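Amino acid adenylation domain-containing protein (Bacillus stratosphericus LAMA 585, PDB 6ULY) probably selects an alpha-keto acid and activates it as an acyl adenylate, acting as the adenylation domain of a nonribosomal depsipeptide synthetase module. Local coordinates at residues Q16-D20 and A165-A169; G64-G68 and L90-V94; W118-E122 and Y421-D425; P170-F176 and C188-R194. All blocks are in the same frame, centred on the assembly; numbering follows the deposited sequence.

Contact 1 (Q16-D20 and A165-A169)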
loop_
_atom_site.group_PDB
_atom_site.type_symbol
_atom_site.label_atom_id
_atom_site.label_comp_id
_atom_site.label_asym_id
_atom_site.label_seq_id
_atom_site.Cartn_x
_atom_site.Cartn_y
_atom_site.Cartn_z
ATOM N N GLN A 16 -25.761 -9.801 24.897
ATOM C CA GLN A 16 -25.851 -9.474 23.482
ATOM C C GLN A 16 -25.199 -8.149 23.125
ATOM O O GLN A 16 -24.851 -7.945 21.955
ATOM C CB GLN A 16 -27.322 -9.437 23.046
ATOM C CG GLN A 16 -28.055 -10.743 23.287
ATOM C CD GLN A 16 -27.509 -11.870 22.436
ATOM O OE1 GLN A 16 -27.514 -11.791 21.205
ATOM N NE2 GLN A 16 -27.020 -12.922 23.085
ATOM N N THR A 17 -25.045 -7.248 24.091
ATOM C CA THR A 17 -24.281 -6.020 23.947
ATOM C C THR A 17 -23.221 -5.963 25.042
ATOM O O THR A 17 -23.285 -6.691 26.036
ATOM C CB THR A 17 -25.183 -4.780 24.030
ATOM O OG1 THR A 17 -24.381 -3.597 23.944
ATOM C CG2 THR A 17 -25.966 -4.750 25.344
ATOM N N LEU A 18 -22.233 -5.084 24.856
ATOM C CA LEU A 18 -21.182 -4.964 25.858
ATOM C C LEU A 18 -21.694 -4.340 27.150
ATOM O O LEU A 18 -21.105 -4.572 28.208
ATOM C CB LEU A 18 -20.009 -4.147 25.313
ATOM C CG LEU A 18 -19.135 -4.803 24.234
ATOM C CD1 LEU A 18 -17.859 -3.994 24.045
ATOM C CD2 LEU A 18 -18.787 -6.251 24.548
ATOM N N GLN A 19 -22.770 -3.554 27.089
ATOM C CA GLN A 19 -23.387 -3.053 28.311
ATOM C C GLN A 19 -23.840 -4.201 29.204
ATOM O O GLN A 19 -23.634 -4.170 30.421
ATOM C CB GLN A 19 -24.568 -2.145 27.970
ATOM C CG GLN A 19 -24.169 -0.804 27.381
ATOM C CD GLN A 19 -25.367 0.030 26.971
ATOM O OE1 GLN A 19 -26.478 -0.184 27.453
ATOM N NE2 GLN A 19 -25.147 0.981 26.071
ATOM N N ASP A 20 -24.455 -5.228 28.612
ATOM C CA ASP A 20 -24.872 -6.389 29.391
ATOM C C ASP A 20 -23.671 -7.148 29.945
ATOM O O ASP A 20 -23.762 -7.747 31.022
ATOM C CB ASP A 20 -25.737 -7.316 28.530
ATOM C CG ASP A 20 -26.935 -6.604 27.917
ATOM O OD1 ASP A 20 -27.383 -5.577 28.476
ATOM O OD2 ASP A 20 -27.430 -7.075 26.870
ATOM N N ALA A 165 -27.589 4.849 30.541
ATOM C CA ALA A 165 -26.850 4.185 29.474
ATOM C C ALA A 165 -27.669 4.184 28.191
ATOM O O ALA A 165 -28.839 3.785 28.188
ATOM C CB ALA A 165 -26.498 2.752 29.874
ATOM N N HIS A 166 -27.056 4.634 27.103
ATOM C CA HIS A 166 -27.720 4.604 25.810
ATOM C C HIS A 166 -28.108 3.169 25.463
ATOM O O HIS A 166 -27.264 2.267 25.548
ATOM C CB HIS A 166 -26.802 5.174 24.731
ATOM C CG HIS A 166 -27.408 5.183 23.363
ATOM N ND1 HIS A 166 -27.315 4.112 22.500
ATOM C CD2 HIS A 166 -28.111 6.136 22.706
ATOM C CE1 HIS A 166 -27.936 4.405 21.371
ATOM N NE2 HIS A 166 -28.427 5.627 21.470
ATOM N N PRO A 167 -29.356 2.913 25.069
ATOM C CA PRO A 167 -29.742 1.539 24.722
ATOM C C PRO A 167 -29.109 1.149 23.395
ATOM O O PRO A 167 -29.374 1.766 22.363
ATOM C CB PRO A 167 -31.269 1.615 24.631
ATOM C CG PRO A 167 -31.528 3.013 24.168
ATOM C CD PRO A 167 -30.430 3.876 24.757
ATOM N N ALA A 168 -28.251 0.137 23.432
ATOM C CA ALA A 168 -27.498 -0.285 22.263
ATOM C C ALA A 168 -28.115 -1.537 21.656
ATOM O O ALA A 168 -28.699 -2.369 22.356
ATOM C CB ALA A 168 -26.035 -0.555 22.621
ATOM N N ALA A 169 -27.978 -1.656 20.338
ATOM C CA ALA A 169 -28.386 -2.826 19.574
ATOM C C ALA A 169 -27.166 -3.662 19.201
ATOM O O ALA A 169 -26.092 -3.106 18.934
ATOM C CB ALA A 169 -29.123 -2.409 18.300
#
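Gln19 turns its CG opposite its own carbonyl carbon (chi1 -71°) and stays extended beyond it, which carries the carboxamide from the first turn of helix 18-26 across to the loop 165-169. At Thr17 a first torsion of 177° places OG1 opposite the backbone N, where it meets the methyl of Ala168, with 3.7 Å between Thr17 OG1 and Ala168 CB.

The amide supplies the polar link. Gln19 NE2 donates to His166 O with an N-H...O angle of 166°; His166 O lies in the plane of the Gln19 amide, and NE2 meets that carbonyl nearly head-on. The modelled 2.5 Å between Gln19 NE2 and His166 O is too short to be taken literally, although the direction is clear. Gln19 OE1 lies 3.2 Å from the same His166 O, but these are two acceptors and do not bond. Gln19 NE2 also reaches Val89 O, and the pair of carbonyl acceptors fixes which end of the amide is the nitrogen. Two methyls lie beside it: Ala165 CB is 3.8 Å from Gln19 OE1, and Ala168 CB is 3.9 Å from Gln19 NE2.

Thr17 is the N-cap residue of helix 18-26, and the loop packs against this helix start. Helix 78-91 ends against this junction, with Leu18 on Phe85, Trp86 and Val89. Helix 193-207 borders it too, Thr17 and Ala168 both touching His193, and the loop 165-169 then runs on toward strand 173-178.

Contact 2 (G64-G68 and L90-V94). With SO4 (sulfate ion), chain I.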
loop_
_atom_site.group_PDB
_atom_site.type_symbol
_atom_site.label_atom_id
_atom_site.label_comp_id
_atom_site.label_asym_id
_atom_site.label_seq_id
_atom_site.Cartn_x
_atom_site.Cartn_y
_atom_site.Cartn_z
ATOM N N GLY A 64 -20.337 17.292 24.741
ATOM C CA GLY A 64 -21.211 17.273 23.590
ATOM C C GLY A 64 -21.296 15.954 22.857
ATOM O O GLY A 64 -21.967 15.888 21.820
ATOM N N LEU A 65 -20.658 14.903 23.363
ATOM C CA LEU A 65 -20.623 13.636 22.648
ATOM C C LEU A 65 -22.006 13.004 22.608
ATOM O O LEU A 65 -22.664 12.855 23.642
ATOM C CB LEU A 65 -19.627 12.686 23.304
ATOM C CG LEU A 65 -18.177 12.852 22.850
ATOM C CD1 LEU A 65 -17.741 14.306 22.931
ATOM C CD2 LEU A 65 -17.257 11.976 23.682
ATOM N N LYS A 66 -22.443 12.632 21.407
ATOM C CA LYS A 66 -23.719 11.969 21.191
ATOM C C LYS A 66 -23.485 10.524 20.764
ATOM O O LYS A 66 -22.431 10.178 20.225
ATOM C CB LYS A 66 -24.543 12.702 20.128
ATOM C CG LYS A 66 -24.786 14.175 20.435
ATOM C CD LYS A 66 -25.655 14.362 21.677
ATOM C CE LYS A 66 -25.964 15.833 21.924
ATOM N NZ LYS A 66 -26.955 16.027 23.021
ATOM N N ALA A 67 -24.482 9.678 21.022
ATOM C CA ALA A 67 -24.394 8.274 20.640
ATOM C C ALA A 67 -24.064 8.149 19.157
ATOM O O ALA A 67 -24.683 8.802 18.313
ATOM C CB ALA A 67 -25.714 7.565 20.955
ATOM N N GLY A 68 -23.074 7.311 18.847
ATOM C CA GLY A 68 -22.587 7.142 17.497
ATOM C C GLY A 68 -21.338 7.938 17.178
ATOM O O GLY A 68 -20.623 7.590 16.231
ATOM N N LEU A 90 -21.087 2.809 27.413
ATOM C CA LEU A 90 -22.318 3.239 28.074
ATOM C C LEU A 90 -23.010 4.339 27.280
ATOM O O LEU A 90 -24.240 4.350 27.162
ATOM C CB LEU A 90 -22.022 3.721 29.498
ATOM C CG LEU A 90 -21.585 2.663 30.507
ATOM C CD1 LEU A 90 -21.318 3.306 31.859
ATOM C CD2 LEU A 90 -22.633 1.566 30.630
ATOM N N GLY A 91 -22.242 5.269 26.729
ATOM C CA GLY A 91 -22.823 6.375 26.006
ATOM C C GLY A 91 -23.178 6.094 24.565
ATOM O O GLY A 91 -23.722 6.976 23.894
ATOM N N GLY A 92 -22.909 4.890 24.065
ATOM C CA GLY A 92 -23.069 4.637 22.646
ATOM C C GLY A 92 -22.008 5.282 21.792
ATOM O O GLY A 92 -22.162 5.351 20.567
ATOM N N PHE A 93 -20.945 5.780 22.410
ATOM C CA PHE A 93 -19.831 6.346 21.679
ATOM C C PHE A 93 -18.951 5.216 21.168
ATOM O O PHE A 93 -18.905 4.128 21.752
ATOM C CB PHE A 93 -19.028 7.287 22.575
ATOM C CG PHE A 93 -19.881 8.201 23.412
ATOM C CD1 PHE A 93 -21.001 8.812 22.873
ATOM C CD2 PHE A 93 -19.575 8.435 24.745
ATOM C CE1 PHE A 93 -21.792 9.646 23.638
ATOM C CE2 PHE A 93 -20.362 9.268 25.516
ATOM C CZ PHE A 93 -21.472 9.874 24.965
ATOM N N VAL A 94 -18.261 5.481 20.064
ATOM C CA VAL A 94 -17.441 4.474 19.395
ATOM C C VAL A 94 -15.966 4.778 19.628
ATOM O O VAL A 94 -15.412 5.690 18.993
ATOM C CB VAL A 94 -17.744 4.422 17.887
ATOM C CG1 VAL A 94 -17.054 3.236 17.257
ATOM C CG2 VAL A 94 -19.239 4.354 17.641
HETATM S S SO4 I . -27.845 10.630 22.461
HETATM O O1 SO4 I . -28.319 9.652 21.514
HETATM O O2 SO4 I . -27.593 11.875 21.776
HETATM O O3 SO4 I . -26.630 10.157 23.071
HETATM O O4 SO4 I . -28.860 10.817 23.471
#
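Loop-against-loop packing, centred on the Phe93 ring with Leu65 over one face and Lys66 backbone at its edge, joins the ends of helices 46-62 and 78-91 at the outer rim of the fold. Leu65 CB sits 3.9 Å from the Phe93 centroid and 19° off the normal, a CH-pi contact. Gly91 O lies over the opposite face, 3.2 Å above the Phe93 plane and toward the rim. The edge is lined by backbone: Lys66 O is 3.3 Å from Phe93 CD1. A chi1 of -44°, which sets CG beside the backbone N, swings the ring back over Gly91 and under the facing loop.

Each helix ends in a Schellman motif, with Gly64 and Gly92 at positive phi, and each loop leads into a strand. Strands 70-74 and 94-97 are parallel neighbours, so helix 78-91 is the connection of a beta-alpha-beta crossover.

Backbone meets backbone where Gly92 has no side chain to intervene: Ala67 CA and Gly92 CA are 4.4 Å apart. Gly68 N donates to Gly92 O over 2.8 Å, from well above the carbonyl plane. On the outer side, Ala67 N donates to a sulfate ion, probably from the crystallisation liquor, at 3.0 Å from its O3.

Contact 3 (W118-E122 and Y421-D425). With SO4 (sulfate ion), chain J.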
loop_
_atom_site.group_PDB
_atom_site.type_symbol
_atom_site.label_atom_id
_atom_site.label_comp_id
_atom_site.label_asym_id
_atom_site.label_seq_id
_atom_site.Cartn_x
_atom_site.Cartn_y
_atom_site.Cartn_z
ATOM N N TRP A 118 -7.646 10.434 12.287
ATOM C CA TRP A 118 -8.354 11.538 12.927
ATOM C C TRP A 118 -9.181 12.310 11.906
ATOM O O TRP A 118 -10.354 12.620 12.144
ATOM C CB TRP A 118 -7.343 12.445 13.626
ATOM C CG TRP A 118 -7.895 13.718 14.169
ATOM C CD1 TRP A 118 -8.592 13.884 15.336
ATOM C CD2 TRP A 118 -7.765 15.021 13.591
ATOM N NE1 TRP A 118 -8.915 15.208 15.508
ATOM C CE2 TRP A 118 -8.418 15.927 14.452
ATOM C CE3 TRP A 118 -7.163 15.510 12.426
ATOM C CZ2 TRP A 118 -8.489 17.291 14.184
ATOM C CZ3 TRP A 118 -7.238 16.866 12.159
ATOM C CH2 TRP A 118 -7.894 17.741 13.036
ATOM N N LYS A 119 -8.584 12.611 10.751
ATOM C CA LYS A 119 -9.308 13.312 9.693
ATOM C C LYS A 119 -10.391 12.431 9.082
ATOM O O LYS A 119 -11.472 12.920 8.731
ATOM C CB LYS A 119 -8.325 13.779 8.616
ATOM C CG LYS A 119 -8.949 14.610 7.510
ATOM C CD LYS A 119 -7.881 15.186 6.581
ATOM C CE LYS A 119 -8.495 16.001 5.445
ATOM N NZ LYS A 119 -7.460 16.589 4.536
ATOM N N LEU A 120 -10.122 11.132 8.935
ATOM C CA LEU A 120 -11.132 10.235 8.383
ATOM C C LEU A 120 -12.373 10.194 9.263
ATOM O O LEU A 120 -13.492 10.047 8.756
ATOM C CB LEU A 120 -10.553 8.830 8.220
ATOM C CG LEU A 120 -11.413 7.848 7.421
ATOM C CD1 LEU A 120 -11.616 8.358 5.995
ATOM C CD2 LEU A 120 -10.792 6.454 7.422
ATOM N N LEU A 121 -12.197 10.323 10.575
ATOM C CA LEU A 121 -13.292 10.309 11.534
ATOM C C LEU A 121 -13.881 11.693 11.778
ATOM O O LEU A 121 -14.638 11.871 12.736
ATOM C CB LEU A 121 -12.808 9.706 12.854
ATOM C CG LEU A 121 -12.414 8.230 12.766
ATOM C CD1 LEU A 121 -11.517 7.831 13.923
ATOM C CD2 LEU A 121 -13.656 7.359 12.738
ATOM N N GLU A 122 -13.553 12.672 10.936
ATOM C CA GLU A 122 -14.108 14.021 11.036
ATOM C C GLU A 122 -13.793 14.657 12.392
ATOM O O GLU A 122 -14.678 15.122 13.112
ATOM C CB GLU A 122 -15.615 14.006 10.766
ATOM C CG GLU A 122 -15.968 13.644 9.326
ATOM C CD GLU A 122 -17.462 13.647 9.068
ATOM O OE1 GLU A 122 -18.237 13.584 10.046
ATOM O OE2 GLU A 122 -17.863 13.718 7.888
ATOM N N TYR A 421 -13.798 -1.778 6.667
ATOM C CA TYR A 421 -12.960 -0.608 6.867
ATOM C C TYR A 421 -13.793 0.657 6.700
ATOM O O TYR A 421 -14.585 0.781 5.761
ATOM C CB TYR A 421 -11.798 -0.602 5.878
ATOM C CG TYR A 421 -10.935 -1.840 5.919
ATOM C CD1 TYR A 421 -10.224 -2.181 7.066
ATOM C CD2 TYR A 421 -10.817 -2.662 4.804
ATOM C CE1 TYR A 421 -9.430 -3.307 7.102
ATOM C CE2 TYR A 421 -10.023 -3.789 4.832
ATOM C CZ TYR A 421 -9.335 -4.108 5.983
ATOM O OH TYR A 421 -8.546 -5.232 6.008
ATOM N N TYR A 422 -13.599 1.601 7.612
ATOM C CA TYR A 422 -14.419 2.805 7.635
ATOM C C TYR A 422 -14.111 3.682 6.428
ATOM O O TYR A 422 -12.946 3.975 6.134
ATOM C CB TYR A 422 -14.174 3.571 8.940
ATOM C CG TYR A 422 -15.086 4.755 9.175
ATOM C CD1 TYR A 422 -16.470 4.605 9.205
ATOM C CD2 TYR A 422 -14.562 6.021 9.393
ATOM C CE1 TYR A 422 -17.300 5.691 9.424
ATOM C CE2 TYR A 422 -15.385 7.108 9.617
ATOM C CZ TYR A 422 -16.747 6.940 9.633
ATOM O OH TYR A 422 -17.551 8.034 9.855
ATOM N N ARG A 423 -15.166 4.088 5.719
ATOM C CA ARG A 423 -15.051 5.051 4.625
ATOM C C ARG A 423 -14.097 4.560 3.538
ATOM O O ARG A 423 -13.304 5.327 2.984
ATOM C CB ARG A 423 -14.617 6.418 5.158
ATOM C CG ARG A 423 -15.655 7.079 6.074
ATOM C CD ARG A 423 -16.067 8.441 5.548
ATOM N NE ARG A 423 -15.196 9.503 6.041
ATOM C CZ ARG A 423 -14.987 10.660 5.418
ATOM N NH1 ARG A 423 -15.568 10.913 4.251
ATOM N NH2 ARG A 423 -14.182 11.561 5.961
ATOM N N ASN A 424 -14.177 3.268 3.212
ATOM C CA ASN A 424 -13.317 2.729 2.160
ATOM C C ASN A 424 -14.011 1.520 1.524
ATOM O O ASN A 424 -13.648 0.364 1.748
ATOM C CB ASN A 424 -11.938 2.355 2.698
ATOM C CG ASN A 424 -10.950 2.084 1.591
ATOM O OD1 ASN A 424 -11.339 1.737 0.478
ATOM N ND2 ASN A 424 -9.666 2.249 1.882
ATOM N N ASP A 425 -15.023 1.804 0.700
ATOM C CA ASP A 425 -15.711 0.741 -0.026
ATOM C C ASP A 425 -14.732 -0.099 -0.833
ATOM O O ASP A 425 -14.865 -1.325 -0.909
ATOM C CB ASP A 425 -16.764 1.332 -0.961
ATOM C CG ASP A 425 -17.880 2.032 -0.220
ATOM O OD1 ASP A 425 -17.861 2.030 1.027
ATOM O OD2 ASP A 425 -18.777 2.582 -0.896
HETATM S S SO4 J . -6.875 18.995 7.973
HETATM O O1 SO4 J . -7.323 20.290 7.522
HETATM O O2 SO4 J . -6.317 18.282 6.847
HETATM O O3 SO4 J . -5.853 19.152 8.980
HETATM O O4 SO4 J . -8.000 18.272 8.535
HETATM O O HOH W 1 -16.246 10.390 9.400
#
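Leu120 O lies at the edges of two flat groups, the Tyr422 ring and the Arg423 guanidinium. One face of the tyrosine is covered from its own segment by Arg423 CG, 3.5 Å above the centre of the Tyr422 ring. Leu121 CD2 approaches that ring obliquely, 3.6 Å from Tyr422 CE2. The guanidinium turns its NE side to the helix end, and Leu120 O is only 3° out of its plane.

Two nitrogens thus grip one oxygen: Arg423 NE and Arg423 NH2 both stand 3.3 Å from Leu120 O, with N-H...O angles of 153° and 150°. A water donates to the same Leu120 O over 2.8 Å and is also hydrogen-bonded to Tyr422 OH, at 2.7 Å, so three donors serve this carbonyl. Chi1 of Leu120, with CG opposite the backbone N, sends CD1 alongside the arginine stem, 3.7 Å from Arg423 CB. Arg423 NH1 forms a salt bridge with Asp425 of the second subunit, placing the contact beside that subunit of the assembly.

The arrangement joins a Schellman-ended helix, 109-120 with Glu122 as its C-prime residue, to a type II beta turn, Tyr421 to Asn424, whose last residue N-caps helix 425-431.

Contact 4 (P170-F176 and C188-R194)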
loop_
_atom_site.group_PDB
_atom_site.type_symbol
_atom_site.label_atom_id
_atom_site.label_comp_id
_atom_site.label_asym_id
_atom_site.label_seq_id
_atom_site.Cartn_x
_atom_site.Cartn_y
_atom_site.Cartn_z
ATOM N N PRO A 170 -27.290 -4.992 19.176
ATOM C CA PRO A 170 -26.123 -5.834 18.858
ATOM C C PRO A 170 -25.356 -5.416 17.612
ATOM O O PRO A 170 -24.131 -5.595 17.563
ATOM C CB PRO A 170 -26.749 -7.225 18.689
ATOM C CG PRO A 170 -27.919 -7.207 19.610
ATOM C CD PRO A 170 -28.465 -5.799 19.555
ATOM N N ASP A 171 -26.027 -4.871 16.603
ATOM C CA ASP A 171 -25.354 -4.514 15.361
ATOM C C ASP A 171 -24.775 -3.107 15.381
ATOM O O ASP A 171 -24.086 -2.727 14.427
ATOM C CB ASP A 171 -26.318 -4.655 14.181
ATOM C CG ASP A 171 -26.686 -6.098 13.908
ATOM O OD1 ASP A 171 -25.762 -6.926 13.753
ATOM O OD2 ASP A 171 -27.894 -6.411 13.870
ATOM N N ASP A 172 -25.038 -2.331 16.429
ATOM C CA ASP A 172 -24.381 -1.042 16.579
ATOM C C ASP A 172 -22.869 -1.226 16.564
ATOM O O ASP A 172 -22.342 -2.216 17.080
ATOM C CB ASP A 172 -24.814 -0.373 17.888
ATOM C CG ASP A 172 -26.267 0.061 17.872
ATOM O OD1 ASP A 172 -26.904 -0.024 16.801
ATOM O OD2 ASP A 172 -26.770 0.488 18.933
ATOM N N SER A 173 -22.169 -0.273 15.955
ATOM C CA SER A 173 -20.714 -0.263 16.030
ATOM C C SER A 173 -20.268 -0.042 17.470
ATOM O O SER A 173 -20.753 0.867 18.148
ATOM C CB SER A 173 -20.152 0.834 15.131
ATOM O OG SER A 173 -20.435 0.566 13.770
ATOM N N VAL A 174 -19.340 -0.871 17.938
ATOM C CA VAL A 174 -18.885 -0.815 19.321
ATOM C C VAL A 174 -17.524 -0.136 19.442
ATOM O O VAL A 174 -17.275 0.570 20.420
ATOM C CB VAL A 174 -18.865 -2.230 19.943
ATOM C CG1 VAL A 174 -17.813 -3.106 19.274
ATOM C CG2 VAL A 174 -18.645 -2.147 21.457
ATOM N N PHE A 175 -16.632 -0.332 18.470
ATOM C CA PHE A 175 -15.395 0.441 18.433
ATOM C C PHE A 175 -14.744 0.318 17.062
ATOM O O PHE A 175 -15.017 -0.612 16.298
ATOM C CB PHE A 175 -14.405 0.003 19.527
ATOM C CG PHE A 175 -13.895 -1.407 19.379
ATOM C CD1 PHE A 175 -12.856 -1.702 18.511
ATOM C CD2 PHE A 175 -14.433 -2.432 20.134
ATOM C CE1 PHE A 175 -12.385 -2.997 18.379
ATOM C CE2 PHE A 175 -13.968 -3.728 20.008
ATOM C CZ PHE A 175 -12.938 -4.009 19.130
ATOM N N PHE A 176 -13.888 1.291 16.764
ATOM C CA PHE A 176 -12.935 1.215 15.672
ATOM C C PHE A 176 -11.590 0.723 16.195
ATOM O O PHE A 176 -11.249 0.916 17.363
ATOM C CB PHE A 176 -12.738 2.584 15.018
ATOM C CG PHE A 176 -13.972 3.141 14.377
ATOM C CD1 PHE A 176 -14.426 2.643 13.169
ATOM C CD2 PHE A 176 -14.663 4.183 14.970
ATOM C CE1 PHE A 176 -15.556 3.164 12.570
ATOM C CE2 PHE A 176 -15.792 4.708 14.380
ATOM C CZ PHE A 176 -16.241 4.197 13.172
ATOM N N CYS A 188 -9.318 1.489 9.124
ATOM C CA CYS A 188 -10.149 1.718 10.296
ATOM C C CYS A 188 -11.166 0.586 10.413
ATOM O O CYS A 188 -12.270 0.660 9.870
ATOM C CB CYS A 188 -10.818 3.067 10.176
ATOM S SG CYS A 188 -11.167 3.854 11.734
ATOM N N VAL A 189 -10.785 -0.463 11.140
ATOM C CA VAL A 189 -11.647 -1.627 11.298
ATOM C C VAL A 189 -12.811 -1.254 12.205
ATOM O O VAL A 189 -12.614 -0.879 13.366
ATOM C CB VAL A 189 -10.854 -2.818 11.854
ATOM C CG1 VAL A 189 -11.761 -4.019 12.107
ATOM C CG2 VAL A 189 -9.723 -3.191 10.886
ATOM N N GLU A 190 -14.029 -1.347 11.676
ATOM C CA GLU A 190 -15.237 -1.006 12.418
ATOM C C GLU A 190 -15.945 -2.290 12.836
ATOM O O GLU A 190 -16.317 -3.103 11.985
ATOM C CB GLU A 190 -16.162 -0.125 11.576
ATOM C CG GLU A 190 -17.460 0.252 12.280
ATOM C CD GLU A 190 -18.281 1.270 11.508
ATOM O OE1 GLU A 190 -19.041 2.021 12.153
ATOM O OE2 GLU A 190 -18.167 1.323 10.262
ATOM N N HIS A 191 -16.132 -2.467 14.142
ATOM C CA HIS A 191 -16.733 -3.670 14.691
ATOM C C HIS A 191 -18.055 -3.345 15.365
ATOM O O HIS A 191 -18.325 -2.204 15.745
ATOM C CB HIS A 191 -15.801 -4.347 15.701
ATOM C CG HIS A 191 -14.846 -5.318 15.080
ATOM N ND1 HIS A 191 -15.252 -6.522 14.548
ATOM C CD2 HIS A 191 -13.504 -5.265 14.913
ATOM C CE1 HIS A 191 -14.203 -7.166 14.071
ATOM N NE2 HIS A 191 -13.129 -6.426 14.282
ATOM N N SER A 192 -18.874 -4.376 15.514
ATOM C CA SER A 192 -20.143 -4.282 16.213
ATOM C C SER A 192 -20.084 -5.115 17.486
ATOM O O SER A 192 -19.175 -5.927 17.687
ATOM C CB SER A 192 -21.286 -4.761 15.313
ATOM O OG SER A 192 -21.222 -6.169 15.155
ATOM N N HIS A 193 -21.073 -4.909 18.358
ATOM C CA HIS A 193 -21.193 -5.766 19.534
ATOM C C HIS A 193 -21.291 -7.230 19.127
ATOM O O HIS A 193 -20.706 -8.108 19.777
ATOM C CB HIS A 193 -22.419 -5.374 20.363
ATOM C CG HIS A 193 -22.426 -3.948 20.817
ATOM N ND1 HIS A 193 -21.961 -3.556 22.054
ATOM C CD2 HIS A 193 -22.866 -2.822 20.206
ATOM C CE1 HIS A 193 -22.100 -2.249 22.181
ATOM N NE2 HIS A 193 -22.651 -1.779 21.075
ATOM N N ARG A 194 -22.025 -7.511 18.046
ATOM C CA ARG A 194 -22.273 -8.890 17.637
ATOM C C ARG A 194 -20.988 -9.577 17.192
ATOM O O ARG A 194 -20.708 -10.711 17.596
ATOM C CB ARG A 194 -23.314 -8.919 16.515
ATOM C CG ARG A 194 -23.833 -10.311 16.189
ATOM C CD ARG A 194 -24.737 -10.323 14.965
ATOM N NE ARG A 194 -25.903 -9.454 15.108
ATOM C CZ ARG A 194 -27.008 -9.776 15.777
ATOM N NH1 ARG A 194 -27.108 -10.951 16.386
ATOM N NH2 ARG A 194 -28.016 -8.914 15.843
#
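Backbone hydrogen bonds pair Val174 and Phe175 with the single residue His191: Val174 N donates to His191 O at 2.8 Å, and His191 N to Phe175 O at 3.1 Å. The antiparallel strands, their directions 152° apart, have the non-hydrogen-bonded pairs Ser173 with Ser192 and Phe176 with Glu190. Two residues, Val174 and Phe175, thus stand opposite one, His191, and Val174 has a psi of -36°, consistent with a classic beta bulge. Further out, His193 N meets Asp172 O head-on, and Arg194 N bonds to Pro170 O, so the loop 170-172 also grips the first turn of helix 193-207.

Side-chain polar bonds include one salt bridge: Arg194 holds Asp171 side-on, NE to OD1 at 2.9 Å and NH2 to OD2 at 3.2 Å, both from above the carboxylate plane, while Pro170 CB lies over one guanidinium face. In a separate hydrogen bond Ser173 OG donates to Glu190 OE1 over 2.6 Å, again from above the carboxylate, and Lys419 NZ also bonds to this hydroxyl.

Ring contacts make a third group. Val174 CG2 lies over the His193 ring, 3.8 Å from its centroid, in a CH-pi contact. Phe176 and Glu190 run side by side, with Phe176 CE1 3.5 Å from Glu190 CD, and Cys188 SG makes an oblique sulfur-aromatic contact with the same phenyl ring.

The hairpin is embedded in a mixed sheet: strand 94-97 runs parallel to strand 173-178, the short strand 420-421 flanks strand 188-192, and helix 193-207 sets Val196 against Val174, Phe175 and His191.

How the contacts relate
Contact 4 is central, touching each of the others. His193 ND1 accepts from Leu18 N of contact 1 at 3.2 Å. From contact 2, Val94 CG1 packs 3.4 Å from Phe176 CD2, and contact 3 extends the sheet through Tyr422 N to Cys188 O at 2.8 Å. Contacts 1 and 2, with centres about 12 Å apart, join through His166 N and Leu90 O, 2.8 Å. Contacts 1 and 3 lie about 24 Å apart, centre to centre, and do not touch. The Val189 side chain of contact 4 lies about 7 Å from the bound keto acyl adenylate, and the hairpin's connecting loop, partly unmodelled, probably corresponds to the family's phosphate-binding loop.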